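Local coordinates for protein putative retaining b-glycosidase (Saccharophagus degradans, PDB 5A95) that hydrolyses mixed-linkage beta-glucans as a family 5 (GH5_26) glycoside hydrolase, probably by a retaining mechanism, at residues R200-A203 with E204-T207; V264-D267 with K268-F271; K272-D275 with E276-F280. The protein carries 1 engineered substitution. All blocks are in the same frame, centred on the assembly; numbering follows the deposited sequence. Where two conformers were deposited one is given.

Overall arrangement
All three contacts are short-range and follow one another along the chain without nesting or crossing; none closes a long loop, since the two segments of each adjoin in sequence. Contact 1 comes first, where the chain turns into helix 202-219, which leads on to strand 224-227. Contact 2 follows after strand 250-252, where residues 264-267 bring the chain into helix 267-279. Contact 3 continues directly along that helix, its centre about 12 Å from that of contact 2. Contacts 1 and 3 do not touch; their nearest atoms are about 9 Å apart. The parallel strands and intervening helices form the (beta/alpha)8 barrel of family 5; contacts 1 and 2 each start a helix, and contact 3 continues the second.

Contact 1. Residues R200-A203 with E204-T207; sequences RNWA and EWKT
Asn201 caps the helix that starts at Trp202: its side-chain oxygen OD1 accepts from Glu204 N at 2.9 Å, in the plane of the amide and on a lone pair. CG stands anti to the backbone N (chi1 -175°), which turns the amide forward over the first turn, where OD1 also lies 3.4 Å from Glu204 CB. The carboxylate of Glu204 is set almost perpendicular to the amide, and its OE1 bonds to Tyr146 OH.

Main-chain carbonyls take up the next donors, backbone amides and one threonine hydroxyl. Trp205 N reaches Asn201 O, and Lys206 N meets Trp202 O in a short bond of 2.7 Å. Ala203 O is gripped twice, by Thr207 N at 3.0 Å and by Thr207 OG1 at 2.9 Å, the two donors arriving from opposite faces of the carbonyl plane; this fixes the threonine side chain against the helix.

Apolar contact gathers round the Trp202 indole. Lys206 CB makes a CH-pi contact over one face, 4.2 Å from the centroid of the five-membered ring, while the lysine amine goes on to salt bridges with Glu210 and Glu245. Trp202 CZ3 comes within 3.9 Å of Trp205 CD1, the two indoles meeting obliquely. Both indole nitrogens are satisfied by loop carbonyls, those of Ala242 and Ala228. The indoles thus seat the first turn against the loops, and Asn201 is a classic asparagine N-cap, opening a helix of the (beta/alpha)8 barrel.

Contact 2. Residues V264-D267 with K268-F271; sequences VKND and KNFF
Asn266 and Asn269 share the work of starting this helix. Asn266 OD1 accepts from Asn269 N at 2.8 Å, the donor lying nearly in line with the side-chain carbonyl. Asn269 answers with its own amide, whose ND2 gives an almost straight bond to Val264 O at 2.9 Å (N-H...O 175°), the acceptor lying in the amide plane. Asn266 CG sits between the backbone N and the carbonyl carbon (chi1 63°), a torsion that swings OD1 forward over the first turn.

Within that turn, Asp267 O accepts from Phe271 N and also lies over one face of the Phe271 ring, 3.1 Å from CG. Asp267 CB makes a CH-pi contact over a face of the same ring, 4.2 Å from its centroid, and the two side chains run side by side. Phe270 lies against the preceding loop, its CE2 3.8 Å from Lys265 CG.

Further out, Arg315 of helix 312-323 forms a salt bridge to Asp267 OD1, while Pro262 packs on Asn269 and Phe270. Asn266 is thus an asparagine N-cap, reinforced by a side-chain tie back to the incoming loop, at the head of a barrel helix.

Contact 3. Residues K272-D275 with E276-F280; sequences KLWD and EKWGF
The backbone widens from alpha-helical to a pi-type turn in the last turns of helix 267-279: Trp274 O accepts from both Trp278 N (3.0 Å) and Gly279 N (2.8 Å), which come from opposite faces of its plane, and Phe280 N then bonds to Asp275 O. One turn earlier, Lys272 NZ forms a salt bridge with Glu276 OE2 at 2.7 Å, Glu276 OE2 receiving it on its anti lone pair. The extended Glu276 chain is met by a lysine that bends at its last two torsions (chi4 -31°) to bring NZ round.

Trp274 and Trp278 point the same way, side by side, with ring planes at 44°. Trp278 NE1 comes within 3.6 Å of Trp274 CB, and Trp274 O lies over one face of the Trp278 ring. In Trp278, CG lies between the backbone N and the carbonyl carbon (chi1 61°), which sets the indole over the preceding turn. Phe280 instead turns a ring edge to Asp275 O, with CD1 3.3 Å away.

Trp274 and Trp278 pack against Ile316 of helix 312-323. Helix 267-279 forms the crossover of a beta-alpha-beta unit between parallel strands 250-252 and 287-289, with helix 312-323 alongside.

Contact 1. Residues R200-A203 with E204-T207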
loop_
_atom_site.group_PDB
_atom_site.type_symbol
_atom_site.label_atom_id
_atom_site.label_comp_id
_atom_site.label_asym_id
_atom_site.label_seq_id
_atom_site.Cartn_x
_atom_site.Cartn_y
_atom_site.Cartn_z
ATOM N N ARG A 200 17.176 -8.695 -3.759
ATOM C CA ARG A 200 17.325 -9.214 -2.415
ATOM C C ARG A 200 18.379 -8.391 -1.696
ATOM O O ARG A 200 19.440 -8.126 -2.241
ATOM C CB ARG A 200 17.608 -10.716 -2.406
ATOM C CG ARG A 200 19.035 -11.121 -2.626
ATOM C CD ARG A 200 19.209 -12.635 -2.606
ATOM N NE ARG A 200 18.596 -13.283 -3.763
ATOM C CZ ARG A 200 19.146 -13.348 -4.967
ATOM N NH1 ARG A 200 20.322 -12.765 -5.237
ATOM N NH2 ARG A 200 18.510 -14.004 -5.903
ATOM N N ASN A 201 18.068 -8.012 -0.467
ATOM C CA ASN A 201 18.944 -7.127 0.300
ATOM C C ASN A 201 18.797 -7.442 1.780
ATOM O O ASN A 201 17.729 -7.232 2.354
ATOM C CB ASN A 201 18.601 -5.672 0.041
ATOM C CG ASN A 201 19.577 -4.724 0.722
ATOM O OD1 ASN A 201 19.308 -4.209 1.800
ATOM N ND2 ASN A 201 20.749 -4.536 0.110
ATOM N N TRP A 202 19.859 -7.972 2.376
ATOM C CA TRP A 202 19.773 -8.357 3.781
ATOM C C TRP A 202 19.438 -7.186 4.688
ATOM O O TRP A 202 18.603 -7.324 5.584
ATOM C CB TRP A 202 21.073 -9.060 4.243
ATOM C CG TRP A 202 20.985 -9.465 5.680
ATOM C CD1 TRP A 202 21.614 -8.898 6.722
ATOM C CD2 TRP A 202 20.140 -10.484 6.212
ATOM N NE1 TRP A 202 21.226 -9.494 7.887
ATOM C CE2 TRP A 202 20.338 -10.487 7.608
ATOM C CE3 TRP A 202 19.278 -11.426 5.654
ATOM C CZ2 TRP A 202 19.670 -11.345 8.446
ATOM C CZ3 TRP A 202 18.629 -12.296 6.498
ATOM C CH2 TRP A 202 18.837 -12.263 7.871
ATOM N N ALA A 203 20.081 -6.042 4.495
ATOM C CA ALA A 203 19.806 -4.957 5.412
ATOM C C ALA A 203 18.328 -4.564 5.431
ATOM O O ALA A 203 17.742 -4.329 6.482
ATOM C CB ALA A 203 20.696 -3.751 5.096
ATOM N N GLU A 204 17.728 -4.500 4.254
ATOM C CA GLU A 204 16.312 -4.191 4.132
ATOM C C GLU A 204 15.436 -5.233 4.840
ATOM O O GLU A 204 14.514 -4.911 5.580
ATOM C CB GLU A 204 15.975 -4.109 2.649
ATOM C CG GLU A 204 14.525 -3.864 2.296
ATOM C CD GLU A 204 14.341 -3.714 0.807
ATOM O OE1 GLU A 204 14.742 -4.634 0.070
ATOM O OE2 GLU A 204 13.717 -2.708 0.384
ATOM N N TRP A 205 15.777 -6.485 4.634
ATOM C CA TRP A 205 14.997 -7.578 5.207
ATOM C C TRP A 205 15.151 -7.653 6.720
ATOM O O TRP A 205 14.170 -7.808 7.447
ATOM C CB TRP A 205 15.334 -8.898 4.505
ATOM C CG TRP A 205 14.552 -10.070 4.961
ATOM C CD1 TRP A 205 15.054 -11.262 5.392
ATOM C CD2 TRP A 205 13.129 -10.218 4.982
ATOM N NE1 TRP A 205 14.046 -12.122 5.725
ATOM C CE2 TRP A 205 12.850 -11.509 5.478
ATOM C CE3 TRP A 205 12.060 -9.377 4.693
ATOM C CZ2 TRP A 205 11.559 -11.948 5.691
ATOM C CZ3 TRP A 205 10.787 -9.811 4.926
ATOM C CH2 TRP A 205 10.543 -11.090 5.426
ATOM N N LYS A 206 16.386 -7.526 7.189
ATOM C CA LYS A 206 16.687 -7.452 8.617
ATOM C C LYS A 206 15.874 -6.346 9.303
ATOM O O LYS A 206 15.235 -6.570 10.323
ATOM C CB LYS A 206 18.191 -7.217 8.784
ATOM C CG LYS A 206 18.668 -6.851 10.193
ATOM C CD LYS A 206 20.153 -6.483 10.150
ATOM C CE LYS A 206 20.742 -6.132 11.501
ATOM N NZ LYS A 206 20.090 -4.967 12.113
ATOM N N THR A 207 15.890 -5.151 8.716
ATOM C CA THR A 207 15.167 -4.022 9.274
ATOM C C THR A 207 13.674 -4.296 9.384
ATOM O O THR A 207 13.024 -3.954 10.372
ATOM C CB THR A 207 15.484 -2.739 8.470
ATOM O OG1 THR A 207 16.892 -2.491 8.578
ATOM C CG2 THR A 207 14.728 -1.509 8.991
#

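Contact 2. Residues V264-D267 with K268-F271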
loop_
_atom_site.group_PDB
_atom_site.type_symbol
_atom_site.label_atom_id
_atom_site.label_comp_id
_atom_site.label_asym_id
_atom_site.label_seq_id
_atom_site.Cartn_x
_atom_site.Cartn_y
_atom_site.Cartn_z
ATOM N N VAL A 264 29.609 -35.011 -4.997
ATOM C CA VAL A 264 29.608 -36.371 -4.536
ATOM C C VAL A 264 28.688 -36.463 -3.316
ATOM O O VAL A 264 28.918 -35.806 -2.286
ATOM C CB VAL A 264 31.025 -36.860 -4.162
ATOM C CG1 VAL A 264 30.968 -38.275 -3.586
ATOM C CG2 VAL A 264 31.947 -36.832 -5.379
ATOM N N LYS A 265 27.645 -37.281 -3.432
ATOM C CA LYS A 265 26.667 -37.452 -2.375
ATOM C C LYS A 265 27.192 -38.440 -1.343
ATOM O O LYS A 265 27.317 -39.645 -1.598
ATOM C CB LYS A 265 25.344 -37.954 -2.932
ATOM C CG LYS A 265 24.604 -36.947 -3.799
ATOM C CD LYS A 265 23.195 -37.456 -4.131
ATOM C CE LYS A 265 22.315 -36.403 -4.805
ATOM N NZ LYS A 265 22.723 -36.307 -6.218
ATOM N N ASN A 266 27.493 -37.896 -0.161
ATOM C CA ASN A 266 27.877 -38.662 1.015
ATOM C C ASN A 266 27.541 -37.829 2.233
ATOM O O ASN A 266 27.107 -36.684 2.108
ATOM C CB ASN A 266 29.341 -39.112 0.965
ATOM C CG ASN A 266 30.327 -37.956 0.965
ATOM O OD1 ASN A 266 30.039 -36.883 1.457
ATOM N ND2 ASN A 266 31.494 -38.184 0.385
ATOM N N ASP A 267 27.706 -38.397 3.423
ATOM C CA ASP A 267 27.371 -37.660 4.638
ATOM C C ASP A 267 28.222 -36.414 4.806
ATOM O O ASP A 267 27.686 -35.349 5.081
ATOM C CB ASP A 267 27.531 -38.532 5.872
ATOM C CG ASP A 267 26.421 -39.538 6.051
ATOM O OD1 ASP A 267 25.634 -39.792 5.117
ATOM O OD2 ASP A 267 26.375 -40.112 7.142
ATOM N N LYS A 268 29.540 -36.537 4.629
ATOM C CA LYS A 268 30.446 -35.419 4.891
ATOM C C LYS A 268 30.053 -34.204 4.062
ATOM O O LYS A 268 30.017 -33.071 4.539
ATOM C CB LYS A 268 31.881 -35.805 4.512
ATOM C CG LYS A 268 32.879 -34.669 4.550
ATOM C CD LYS A 268 34.276 -35.109 4.159
ATOM C CE LYS A 268 35.226 -33.927 4.145
ATOM N NZ LYS A 268 36.601 -34.324 3.823
ATOM N N ASN A 269 29.756 -34.423 2.786
ATOM C CA ASN A 269 29.558 -33.308 1.883
ATOM C C ASN A 269 28.216 -32.609 2.121
ATOM O O ASN A 269 28.140 -31.377 2.062
ATOM C CB ASN A 269 29.727 -33.732 0.423
ATOM C CG ASN A 269 31.144 -34.166 0.105
ATOM O OD1 ASN A 269 32.092 -33.797 0.784
ATOM N ND2 ASN A 269 31.275 -34.975 -0.912
ATOM N N PHE A 270 27.168 -33.379 2.414
ATOM C CA PHE A 270 25.902 -32.757 2.809
ATOM C C PHE A 270 26.037 -32.011 4.145
ATOM O O PHE A 270 25.565 -30.878 4.277
ATOM C CB PHE A 270 24.765 -33.747 2.891
ATOM C CG PHE A 270 24.134 -34.037 1.566
ATOM C CD1 PHE A 270 23.293 -33.094 0.988
ATOM C CD2 PHE A 270 24.372 -35.229 0.881
ATOM C CE1 PHE A 270 22.724 -33.324 -0.262
ATOM C CE2 PHE A 270 23.774 -35.475 -0.347
ATOM C CZ PHE A 270 22.961 -34.515 -0.915
ATOM N N PHE A 271 26.676 -32.630 5.130
ATOM C CA PHE A 271 26.781 -31.984 6.438
ATOM C C PHE A 271 27.540 -30.671 6.304
ATOM O O PHE A 271 27.182 -29.672 6.946
ATOM C CB PHE A 271 27.521 -32.872 7.446
ATOM C CG PHE A 271 26.807 -34.148 7.836
ATOM C CD1 PHE A 271 25.484 -34.393 7.516
ATOM C CD2 PHE A 271 27.484 -35.115 8.541
ATOM C CE1 PHE A 271 24.854 -35.561 7.897
ATOM C CE2 PHE A 271 26.865 -36.313 8.931
ATOM C CZ PHE A 271 25.541 -36.516 8.632
#

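Contact 3. Residues K272-D275 with E276-F280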
loop_
_atom_site.group_PDB
_atom_site.type_symbol
_atom_site.label_atom_id
_atom_site.label_comp_id
_atom_site.label_asym_id
_atom_site.label_seq_id
_atom_site.Cartn_x
_atom_site.Cartn_y
_atom_site.Cartn_z
ATOM N N LYS A 272 28.605 -30.658 5.499
ATOM C CA LYS A 272 29.395 -29.460 5.354
ATOM C C LYS A 272 28.576 -28.331 4.694
ATOM O O LYS A 272 28.584 -27.194 5.136
ATOM C CB LYS A 272 30.681 -29.730 4.549
ATOM C CG LYS A 272 31.512 -28.467 4.312
ATOM C CD LYS A 272 33.011 -28.651 4.148
ATOM C CE LYS A 272 33.808 -27.566 4.898
ATOM N NZ LYS A 272 33.183 -26.204 5.038
ATOM N N LEU A 273 27.885 -28.666 3.615
ATOM C CA LEU A 273 27.078 -27.675 2.937
ATOM C C LEU A 273 25.941 -27.169 3.826
ATOM O O LEU A 273 25.644 -25.968 3.844
ATOM C CB LEU A 273 26.543 -28.230 1.614
ATOM C CG LEU A 273 27.586 -28.329 0.522
ATOM C CD1 LEU A 273 27.105 -29.189 -0.618
ATOM C CD2 LEU A 273 27.944 -26.956 0.014
ATOM N N TRP A 274 25.297 -28.071 4.552
ATOM C CA TRP A 274 24.262 -27.652 5.488
ATOM C C TRP A 274 24.815 -26.738 6.574
ATOM O O TRP A 274 24.223 -25.714 6.896
ATOM C CB TRP A 274 23.551 -28.849 6.113
ATOM C CG TRP A 274 22.724 -29.644 5.147
ATOM C CD1 TRP A 274 22.181 -29.214 3.969
ATOM C CD2 TRP A 274 22.309 -31.016 5.293
ATOM N NE1 TRP A 274 21.507 -30.239 3.358
ATOM C CE2 TRP A 274 21.553 -31.355 4.144
ATOM C CE3 TRP A 274 22.560 -32.007 6.248
ATOM C CZ2 TRP A 274 21.017 -32.624 3.958
ATOM C CZ3 TRP A 274 22.030 -33.247 6.067
ATOM C CH2 TRP A 274 21.261 -33.555 4.922
ATOM N N ASP A 275 25.982 -27.074 7.101
ATOM C CA ASP A 275 26.529 -26.237 8.148
ATOM C C ASP A 275 26.895 -24.857 7.607
ATOM O O ASP A 275 26.687 -23.848 8.303
ATOM C CB ASP A 275 27.708 -26.919 8.838
ATOM C CG ASP A 275 27.826 -26.515 10.284
ATOM O OD1 ASP A 275 27.206 -27.153 11.159
ATOM O OD2 ASP A 275 28.530 -25.539 10.527
ATOM N N GLU A 276 27.378 -24.790 6.369
ATOM C CA GLU A 276 27.781 -23.522 5.794
ATOM C C GLU A 276 26.630 -22.541 5.654
ATOM O O GLU A 276 26.770 -21.361 5.964
ATOM C CB GLU A 276 28.429 -23.747 4.408
ATOM C CG GLU A 276 29.830 -24.328 4.505
ATOM C CD GLU A 276 30.475 -24.623 3.164
ATOM O OE1 GLU A 276 29.858 -24.388 2.110
ATOM O OE2 GLU A 276 31.638 -25.081 3.186
ATOM N N LYS A 277 25.504 -23.020 5.139
ATOM C CA LYS A 277 24.406 -22.128 4.829
ATOM C C LYS A 277 23.474 -21.864 5.980
ATOM O O LYS A 277 22.928 -20.772 6.079
ATOM C CB LYS A 277 23.629 -22.622 3.577
ATOM C CG LYS A 277 24.319 -22.307 2.243
ATOM C CD LYS A 277 24.227 -20.818 1.909
ATOM C CE LYS A 277 24.934 -20.497 0.602
ATOM N NZ LYS A 277 24.915 -19.042 0.291
ATOM N N TRP A 278 23.272 -22.844 6.863
ATOM C CA TRP A 278 22.298 -22.647 7.953
ATOM C C TRP A 278 22.663 -23.281 9.282
ATOM O O TRP A 278 22.317 -22.737 10.316
ATOM C CB TRP A 278 20.887 -23.066 7.514
ATOM C CG TRP A 278 20.782 -24.521 7.124
ATOM C CD1 TRP A 278 21.050 -25.089 5.895
ATOM C CD2 TRP A 278 20.426 -25.615 7.983
ATOM N NE1 TRP A 278 20.864 -26.448 5.951
ATOM C CE2 TRP A 278 20.496 -26.803 7.220
ATOM C CE3 TRP A 278 20.050 -25.705 9.325
ATOM C CZ2 TRP A 278 20.173 -28.047 7.757
ATOM C CZ3 TRP A 278 19.722 -26.931 9.850
ATOM C CH2 TRP A 278 19.816 -28.082 9.080
ATOM N N GLY A 279 23.267 -24.461 9.265
ATOM C CA GLY A 279 23.467 -25.181 10.500
ATOM C C GLY A 279 24.378 -24.487 11.502
ATOM O O GLY A 279 24.183 -24.653 12.702
ATOM N N PHE A 280 25.319 -23.685 11.028
ATOM C CA PHE A 280 26.203 -22.947 11.899
ATOM C C PHE A 280 25.384 -22.090 12.859
ATOM O O PHE A 280 25.829 -21.792 13.974
ATOM C CB PHE A 280 27.165 -22.037 11.098
ATOM C CG PHE A 280 26.469 -20.825 10.577
ATOM C CD1 PHE A 280 25.752 -20.874 9.374
ATOM C CD2 PHE A 280 26.386 -19.670 11.366
ATOM C CE1 PHE A 280 24.981 -19.802 8.975
ATOM C CE2 PHE A 280 25.596 -18.628 10.990
ATOM C CZ PHE A 280 24.902 -18.679 9.794
#